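Manganese-dependent inorganic pyrophosphatase (Methanocaldococcus jannaschii, PDB 2EB0) catalyses the hydrolysis of diphosphate to two phosphates as a manganese-dependent family II inorganic pyrophosphatase. Local coordinates at residues M1-G6 with E50-E55; I19-F24 with E61-D66. All blocks are in the same frame, centred on the assembly; numbering follows the deposited sequence.

Contact 1: M1-G6 with E50-E55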
ATOM      1  N   MET B   1     -16.529   3.991 -17.770  1.00 47.14           N
ATOM      2  CA  MET B   1     -15.192   3.628 -18.321  1.00 46.73           C
ATOM      3  C   MET B   1     -14.089   3.758 -17.264  1.00 44.04           C
ATOM      4  O   MET B   1     -14.368   3.797 -16.064  1.00 44.16           O
ATOM      5  CB  MET B   1     -14.860   4.511 -19.527  1.00 69.83           C
ATOM      6  CG  MET B   1     -15.827   4.384 -20.704  1.00 73.54           C
ATOM      7  SD  MET B   1     -17.445   5.137 -20.410  1.00 78.38           S
ATOM      8  CE  MET B   1     -18.431   3.698 -19.953  1.00 77.39           C
ATOM      9  N   ARG B   2     -12.842   3.830 -17.722  1.00 33.37           N
ATOM     10  CA  ARG B   2     -11.683   3.943 -16.836  1.00 31.74           C
ATOM     11  C   ARG B   2     -11.265   5.406 -16.611  1.00 29.14           C
ATOM     12  O   ARG B   2     -10.998   6.136 -17.557  1.00 27.68           O
ATOM     13  CB  ARG B   2     -10.513   3.147 -17.425  1.00 44.55           C
ATOM     14  CG  ARG B   2      -9.346   2.953 -16.477  1.00 46.71           C
ATOM     15  CD  ARG B   2      -8.174   2.299 -17.178  1.00 49.60           C
ATOM     16  NE  ARG B   2      -8.493   0.971 -17.698  1.00 55.49           N
ATOM     17  CZ  ARG B   2      -8.820  -0.072 -16.941  1.00 56.34           C
ATOM     18  NH1 ARG B   2      -8.877   0.054 -15.625  1.00 57.35           N
ATOM     19  NH2 ARG B   2      -9.084  -1.246 -17.501  1.00 57.74           N
ATOM     20  N   TYR B   3     -11.200   5.806 -15.345  1.00 29.99           N
ATOM     21  CA  TYR B   3     -10.850   7.166 -14.954  1.00 27.44           C
ATOM     22  C   TYR B   3      -9.697   7.226 -13.954  1.00 26.76           C
ATOM     23  O   TYR B   3      -9.594   6.388 -13.055  1.00 26.72           O
ATOM     24  CB  TYR B   3     -12.054   7.840 -14.293  1.00 29.06           C
ATOM     25  CG  TYR B   3     -13.258   8.035 -15.185  1.00 29.45           C
ATOM     26  CD1 TYR B   3     -13.389   9.180 -15.963  1.00 27.70           C
ATOM     27  CD2 TYR B   3     -14.268   7.074 -15.248  1.00 29.28           C
ATOM     28  CE1 TYR B   3     -14.490   9.372 -16.782  1.00 30.34           C
ATOM     29  CE2 TYR B   3     -15.377   7.254 -16.071  1.00 31.34           C
ATOM     30  CZ  TYR B   3     -15.479   8.408 -16.835  1.00 31.96           C
ATOM     31  OH  TYR B   3     -16.561   8.594 -17.664  1.00 34.12           O
ATOM     32  N   VAL B   4      -8.839   8.231 -14.114  1.00 22.68           N
ATOM     33  CA  VAL B   4      -7.731   8.473 -13.193  1.00 20.65           C
ATOM     34  C   VAL B   4      -8.199   9.711 -12.418  1.00 20.37           C
ATOM     35  O   VAL B   4      -8.438  10.761 -13.014  1.00 19.20           O
ATOM     36  CB  VAL B   4      -6.412   8.796 -13.941  1.00 18.96           C
ATOM     37  CG1 VAL B   4      -5.301   9.107 -12.929  1.00 17.91           C
ATOM     38  CG2 VAL B   4      -6.007   7.620 -14.824  1.00 16.71           C
ATOM     39  N   VAL B   5      -8.350   9.590 -11.102  1.00 19.82           N
ATOM     40  CA  VAL B   5      -8.838  10.716 -10.313  1.00 20.78           C
ATOM     41  C   VAL B   5      -8.028  11.035  -9.069  1.00 18.32           C
ATOM     42  O   VAL B   5      -7.495  10.144  -8.408  1.00 17.22           O
ATOM     43  CB  VAL B   5     -10.294  10.497  -9.844  1.00 41.99           C
ATOM     44  CG1 VAL B   5     -10.955  11.839  -9.596  1.00 41.93           C
ATOM     45  CG2 VAL B   5     -11.069   9.696 -10.869  1.00 45.28           C
ATOM     46  N   GLY B   6      -7.947  12.326  -8.765  1.00 16.16           N
ATOM     47  CA  GLY B   6      -7.241  12.784  -7.588  1.00 15.06           C
ATOM     48  C   GLY B   6      -8.246  12.899  -6.457  1.00 15.64           C
ATOM     49  O   GLY B   6      -9.378  12.433  -6.577  1.00 17.45           O
ATOM     50  N   GLU B  50      -8.691  21.657 -18.524  0.50  6.79           N
ATOM     51  CA  GLU B  50      -9.082  21.224 -17.185  0.50  7.18           C
ATOM     52  C   GLU B  50      -9.875  19.915 -17.249  0.50  5.63           C
ATOM     53  O   GLU B  50     -10.857  19.825 -17.968  0.50  3.83           O
ATOM     54  CB  GLU B  50      -9.950  22.303 -16.544  0.50 39.97           C
ATOM     55  CG  GLU B  50     -10.396  22.003 -15.133  1.00 46.59           C
ATOM     56  CD  GLU B  50     -11.506  22.933 -14.674  1.00 52.37           C
ATOM     57  OE1 GLU B  50     -11.795  22.966 -13.456  1.00 56.12           O
ATOM     58  OE2 GLU B  50     -12.097  23.623 -15.534  1.00 52.20           O
ATOM     59  N   PRO B  51      -9.473  18.898 -16.468  1.00 21.02           N
ATOM     60  CA  PRO B  51     -10.120  17.576 -16.411  1.00 21.34           C
ATOM     61  C   PRO B  51     -11.599  17.660 -16.049  1.00 20.53           C
ATOM     62  O   PRO B  51     -12.005  18.543 -15.299  1.00 18.55           O
ATOM     63  CB  PRO B  51      -9.340  16.845 -15.320  1.00 23.26           C
ATOM     64  CG  PRO B  51      -8.046  17.573 -15.248  1.00 26.18           C
ATOM     65  CD  PRO B  51      -8.428  19.001 -15.439  1.00 25.03           C
ATOM     66  N   GLU B  52     -12.395  16.720 -16.550  1.00 27.44           N
ATOM     67  CA  GLU B  52     -13.828  16.709 -16.267  1.00 30.02           C
ATOM     68  C   GLU B  52     -14.102  16.386 -14.796  1.00 29.85           C
ATOM     69  O   GLU B  52     -13.382  15.609 -14.167  1.00 31.23           O
ATOM     70  CB  GLU B  52     -14.547  15.686 -17.155  1.00 31.42           C
ATOM     71  CG  GLU B  52     -14.462  14.251 -16.646  1.00 33.80           C
ATOM     72  CD  GLU B  52     -15.254  13.282 -17.500  1.00 32.76           C
ATOM     73  OE1 GLU B  52     -14.751  12.877 -18.570  1.00 33.07           O
ATOM     74  OE2 GLU B  52     -16.388  12.935 -17.103  1.00 32.17           O
ATOM     75  N   LEU B  53     -15.148  16.997 -14.258  1.00 29.68           N
ATOM     76  CA  LEU B  53     -15.547  16.789 -12.874  1.00 28.94           C
ATOM     77  C   LEU B  53     -16.519  15.614 -12.730  1.00 29.34           C
ATOM     78  O   LEU B  53     -17.496  15.533 -13.456  1.00 31.55           O
ATOM     79  CB  LEU B  53     -16.230  18.046 -12.340  1.00 18.53           C
ATOM     80  CG  LEU B  53     -16.949  17.874 -10.997  1.00 18.01           C
ATOM     81  CD1 LEU B  53     -15.940  17.931  -9.839  1.00 16.41           C
ATOM     82  CD2 LEU B  53     -17.980  18.974 -10.845  1.00 19.30           C
ATOM     83  N   ILE B  54     -16.243  14.700 -11.806  1.00 24.91           N
ATOM     84  CA  ILE B  54     -17.148  13.574 -11.560  1.00 26.23           C
ATOM     85  C   ILE B  54     -17.390  13.498 -10.064  1.00 27.43           C
ATOM     86  O   ILE B  54     -16.676  14.133  -9.287  1.00 27.42           O
ATOM     87  CB  ILE B  54     -16.580  12.232 -12.049  1.00 25.55           C
ATOM     88  CG1 ILE B  54     -15.234  11.948 -11.382  1.00 23.58           C
ATOM     89  CG2 ILE B  54     -16.466  12.250 -13.553  1.00 26.92           C
ATOM     90  CD1 ILE B  54     -14.610  10.653 -11.813  1.00 19.67           C
ATOM     91  N   GLU B  55     -18.384  12.721  -9.651  1.00 27.80           N
ATOM     92  CA  GLU B  55     -18.713  12.631  -8.234  1.00 28.67           C
ATOM     93  C   GLU B  55     -19.036  11.225  -7.760  1.00 27.31           C
ATOM     94  O   GLU B  55     -18.953  10.933  -6.568  1.00 26.93           O
ATOM     95  CB  GLU B  55     -19.904  13.542  -7.936  1.00 76.03           C
ATOM     96  CG  GLU B  55     -19.673  14.997  -8.299  1.00 86.66           C
ATOM     97  CD  GLU B  55     -20.883  15.636  -8.954  1.00 91.85           C
ATOM     98  OE1 GLU B  55     -21.978  15.610  -8.349  1.00 93.34           O
ATOM     99  OE2 GLU B  55     -20.734  16.164 -10.078  1.00 93.69           O
TER
HETATM  100  O   HOH W   1     -15.986  10.649 -20.269  1.00 38.19           O
HETATM  101  O   HOH W   2     -18.205  10.561 -16.290  1.00 51.26           O
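Y3, V5, E52 and I54 meet on one face of the parallel sheet of the DHH domain, spanning an intervening strand. Strand 28-31 runs between strand 2-5 and the short outermost strand 52-53, so the nearest CA atoms, those of V5 and I54, are still 8.9 Å apart and side chains alone make the contact. The Y3 side chain leaves its backbone with CG anti to the carbonyl carbon (chi1 -64°), which lays the ring over one face of the sheet, beside the other segment. Just past CB, CG comes within 4.5 Å of I54 CD1, a loose and oblique approach. Farther along, the edge atom CE1 lies 3.9 Å from E52 OE1, which sits close to the ring plane; the carboxylate itself is turned 80° from the ring, and the two side chains cross almost perpendicularly. The hydroxyl at the tip reaches E52 through solvent. Toward the metal-site end of the strand the contact becomes wholly apolar. I54 carries CG1 between its backbone N and carbonyl carbon and extends fully beyond it (chi2 -180°), projecting CD1 to within 3.8 Å of V5 CG2, where the two chains meet tip to tip. A30 of the middle strand touches both V5 and I54, and its short side chain probably leaves them room to meet. Y28, on the same strand, meets the Y3 ring. The contact is thus buried around V5 and I54 but opens to solvent at E52. There, one water is hydrogen-bonded to Y3 OH at 2.9 Å and donates to E52 OE2 at 3.1 Å, while a second donates to E52 OE1, likewise at 3.1 Å, and bonds only weakly to Y3 OH.

Contact 2: I19-F24 with E61-D66. With MN (manganese (II) ion), chain F; MN (manganese (II) ion), chain E.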
ATOM      1  N   ILE B  19      -4.153  13.904 -15.122  1.00 24.57           N
ATOM      2  CA  ILE B  19      -4.061  14.169 -16.551  1.00 25.41           C
ATOM      3  C   ILE B  19      -2.940  13.366 -17.210  1.00 26.30           C
ATOM      4  O   ILE B  19      -3.164  12.666 -18.195  1.00 29.18           O
ATOM      5  CB  ILE B  19      -3.840  15.697 -16.805  1.00 13.83           C
ATOM      6  CG1 ILE B  19      -5.149  16.447 -16.581  1.00 12.32           C
ATOM      7  CG2 ILE B  19      -3.321  15.941 -18.211  1.00 11.27           C
ATOM      8  CD1 ILE B  19      -4.998  17.941 -16.596  1.00 15.18           C
ATOM      9  N   VAL B  20      -1.740  13.462 -16.650  1.00 21.50           N
ATOM     10  CA  VAL B  20      -0.581  12.778 -17.204  1.00 21.32           C
ATOM     11  C   VAL B  20      -0.709  11.253 -17.160  1.00 21.39           C
ATOM     12  O   VAL B  20      -0.419  10.581 -18.147  1.00 22.41           O
ATOM     13  CB  VAL B  20       0.706  13.250 -16.486  1.00 15.80           C
ATOM     14  CG1 VAL B  20       1.941  12.601 -17.107  1.00 12.43           C
ATOM     15  CG2 VAL B  20       0.802  14.776 -16.589  1.00 15.73           C
ATOM     16  N   LEU B  21      -1.170  10.702 -16.042  1.00 17.62           N
ATOM     17  CA  LEU B  21      -1.308   9.255 -15.964  1.00 18.99           C
ATOM     18  C   LEU B  21      -2.397   8.784 -16.926  1.00 18.82           C
ATOM     19  O   LEU B  21      -2.250   7.754 -17.582  1.00 15.92           O
ATOM     20  CB  LEU B  21      -1.625   8.808 -14.533  1.00 22.45           C
ATOM     21  CG  LEU B  21      -1.578   7.294 -14.283  1.00 20.70           C
ATOM     22  CD1 LEU B  21      -0.241   6.734 -14.747  1.00 18.92           C
ATOM     23  CD2 LEU B  21      -1.786   7.005 -12.794  1.00 22.07           C
ATOM     24  N   ALA B  22      -3.480   9.549 -17.018  1.00 21.93           N
ATOM     25  CA  ALA B  22      -4.573   9.212 -17.926  1.00 22.91           C
ATOM     26  C   ALA B  22      -4.039   9.174 -19.353  1.00 23.46           C
ATOM     27  O   ALA B  22      -4.427   8.323 -20.150  1.00 26.39           O
ATOM     28  CB  ALA B  22      -5.677  10.234 -17.818  1.00 16.19           C
ATOM     29  N   TYR B  23      -3.151  10.107 -19.669  1.00 24.67           N
ATOM     30  CA  TYR B  23      -2.539  10.175 -20.994  1.00 24.92           C
ATOM     31  C   TYR B  23      -1.744   8.898 -21.271  1.00 25.36           C
ATOM     32  O   TYR B  23      -1.840   8.322 -22.348  1.00 25.45           O
ATOM     33  CB  TYR B  23      -1.607  11.388 -21.071  1.00 24.99           C
ATOM     34  CG  TYR B  23      -0.603  11.356 -22.200  1.00 24.18           C
ATOM     35  CD1 TYR B  23      -0.971  11.678 -23.505  1.00 26.05           C
ATOM     36  CD2 TYR B  23       0.725  11.017 -21.957  1.00 24.70           C
ATOM     37  CE1 TYR B  23      -0.034  11.668 -24.550  1.00 25.77           C
ATOM     38  CE2 TYR B  23       1.669  11.000 -22.986  1.00 25.57           C
ATOM     39  CZ  TYR B  23       1.283  11.327 -24.278  1.00 27.57           C
ATOM     40  OH  TYR B  23       2.221  11.304 -25.288  1.00 29.71           O
ATOM     41  N   PHE B  24      -0.952   8.467 -20.291  1.00 21.91           N
ATOM     42  CA  PHE B  24      -0.136   7.262 -20.430  1.00 21.32           C
ATOM     43  C   PHE B  24      -0.966   5.981 -20.405  1.00 21.87           C
ATOM     44  O   PHE B  24      -0.657   5.021 -21.101  1.00 20.48           O
ATOM     45  CB  PHE B  24       0.910   7.196 -19.310  1.00 26.63           C
ATOM     46  CG  PHE B  24       2.066   8.138 -19.496  1.00 26.62           C
ATOM     47  CD1 PHE B  24       2.384   9.065 -18.518  1.00 25.01           C
ATOM     48  CD2 PHE B  24       2.854   8.076 -20.638  1.00 27.36           C
ATOM     49  CE1 PHE B  24       3.465   9.915 -18.670  1.00 28.66           C
ATOM     50  CE2 PHE B  24       3.939   8.927 -20.796  1.00 26.84           C
ATOM     51  CZ  PHE B  24       4.243   9.844 -19.810  1.00 26.80           C
ATOM     52  N   GLU B  61     -14.450   2.344 -13.651  1.00 22.19           N
ATOM     53  CA  GLU B  61     -13.217   1.664 -13.286  1.00 23.65           C
ATOM     54  C   GLU B  61     -12.323   2.806 -12.824  1.00 23.62           C
ATOM     55  O   GLU B  61     -12.012   3.726 -13.594  1.00 25.35           O
ATOM     56  CB  GLU B  61     -12.599   0.930 -14.472  1.00 42.72           C
ATOM     57  CG  GLU B  61     -13.237  -0.423 -14.749  1.00 46.81           C
ATOM     58  CD  GLU B  61     -12.464  -1.225 -15.779  1.00 51.13           C
ATOM     59  OE1 GLU B  61     -12.882  -2.361 -16.095  1.00 55.02           O
ATOM     60  OE2 GLU B  61     -11.436  -0.718 -16.273  1.00 53.22           O
ATOM     61  N   ILE B  62     -11.919   2.751 -11.564  1.00 28.66           N
ATOM     62  CA  ILE B  62     -11.130   3.815 -10.980  1.00 26.16           C
ATOM     63  C   ILE B  62      -9.652   3.557 -10.717  1.00 26.23           C
ATOM     64  O   ILE B  62      -9.240   2.471 -10.300  1.00 27.17           O
ATOM     65  CB  ILE B  62     -11.764   4.260  -9.653  1.00 24.32           C
ATOM     66  CG1 ILE B  62     -13.224   4.670  -9.878  1.00 24.99           C
ATOM     67  CG2 ILE B  62     -10.958   5.390  -9.045  1.00 23.65           C
ATOM     68  CD1 ILE B  62     -13.406   5.924 -10.719  1.00 24.77           C
ATOM     69  N   ILE B  63      -8.866   4.592 -10.982  1.00 19.43           N
ATOM     70  CA  ILE B  63      -7.439   4.594 -10.729  1.00 19.20           C
ATOM     71  C   ILE B  63      -7.235   5.871  -9.921  1.00 19.25           C
ATOM     72  O   ILE B  63      -7.392   6.986 -10.441  1.00 17.13           O
ATOM     73  CB  ILE B  63      -6.605   4.682 -12.016  1.00 22.54           C
ATOM     74  CG1 ILE B  63      -6.632   3.339 -12.749  1.00 26.26           C
ATOM     75  CG2 ILE B  63      -5.178   5.059 -11.671  1.00 21.72           C
ATOM     76  CD1 ILE B  63      -5.836   3.316 -14.028  1.00 27.31           C
ATOM     77  N   LEU B  64      -6.907   5.704  -8.645  1.00 20.63           N
ATOM     78  CA  LEU B  64      -6.703   6.839  -7.762  1.00 20.30           C
ATOM     79  C   LEU B  64      -5.258   7.303  -7.760  1.00 20.70           C
ATOM     80  O   LEU B  64      -4.341   6.489  -7.765  1.00 22.75           O
ATOM     81  CB  LEU B  64      -7.109   6.471  -6.340  1.00 13.90           C
ATOM     82  CG  LEU B  64      -8.543   5.973  -6.159  1.00 15.13           C
ATOM     83  CD1 LEU B  64      -8.753   5.566  -4.702  1.00 12.96           C
ATOM     84  CD2 LEU B  64      -9.527   7.072  -6.562  1.00 14.72           C
ATOM     85  N   VAL B  65      -5.072   8.618  -7.779  1.00 16.02           N
ATOM     86  CA  VAL B  65      -3.746   9.211  -7.713  1.00 15.96           C
ATOM     87  C   VAL B  65      -3.746  10.239  -6.603  1.00 16.99           C
ATOM     88  O   VAL B  65      -4.754  10.893  -6.348  1.00 17.57           O
ATOM     89  CB  VAL B  65      -3.325   9.951  -9.012  1.00 20.10           C
ATOM     90  CG1 VAL B  65      -3.011   8.951 -10.107  1.00 20.43           C
ATOM     91  CG2 VAL B  65      -4.426  10.920  -9.448  1.00 20.92           C
ATOM     92  N   ASP B  66      -2.619  10.335  -5.911  1.00 15.61           N
ATOM     93  CA  ASP B  66      -2.443  11.335  -4.879  1.00 14.30           C
ATOM     94  C   ASP B  66      -3.268  11.199  -3.616  1.00 14.76           C
ATOM     95  O   ASP B  66      -3.422  12.173  -2.886  1.00 10.50           O
ATOM     96  CB  ASP B  66      -2.703  12.713  -5.471  1.00 16.85           C
ATOM     97  CG  ASP B  66      -1.949  13.792  -4.752  1.00 16.72           C
ATOM     98  OD1 ASP B  66      -2.401  14.951  -4.796  1.00 18.10           O
ATOM     99  OD2 ASP B  66      -0.894  13.479  -4.159  1.00 15.59           O
TER
HETATM  100 MN    MN F 504      -2.627  16.366  -3.188  1.00 34.39          MN
HETATM  101 MN    MN E 503       0.518  15.240  -3.762  1.00 34.64          MN
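D66 OD1 is gripped by one manganese ion at 2.2 Å and by the hydroxyl of S14, while its partner OD2 binds the second manganese at 2.3 Å and is hydrogen-bonded to T109 OG1. The carboxylate therefore bridges the two ions, and with both oxygens tied to a metal and a hydroxyl its rotation is fixed. H7 and D11 complete the protein ligands of the first ion; D13, H88 and D147 do the same for the second. The backbone that delivers D66 is strand 61-65, a central member of the parallel sheet in this Rossmann-like DHH domain, and D66 follows directly at its C-terminal end, where the metals lie. Helix 12-25 packs across one face of that sheet, and within 19-24 it meets the strand through a single side chain, L21. With CG anti to the backbone N (chi1 -171°), L21 drops from the helix onto the sheet and brings CD2 against two residues that both point toward the helix. CD2 lies 3.5 Å from V65 CG1, a close methyl contact in which the two side chains pass each other in opposite directions. The same methyl also meets I63 CG2, at 4.1 Å, in a direction roughly perpendicular to that of V65 CG1, and the I63 side chain crosses L21 at nearly a right angle. V4 and I86, from the strands flanking 61-65, also touch L21.

From the N terminus, strand 2-5 enters the middle of the sheet and helix 12-25 returns across one face before strand 28-31 is laid down. Contact 1 closes the long loop from 1-6 to 50-55; contact 2, opening at 19-24 inside that loop, closes only at 61-66 beyond it, so the two cross rather than nest. Together they join the sheet's outer strand 52-53, its core and its covering helix. Their segments also touch directly: R2 NH2 forms a salt bridge with E61 OE2, V4 CG1 packs on V65 CG1, and P51 CG meets I19 CD1, bringing the approach to strand 52-53 against the helix.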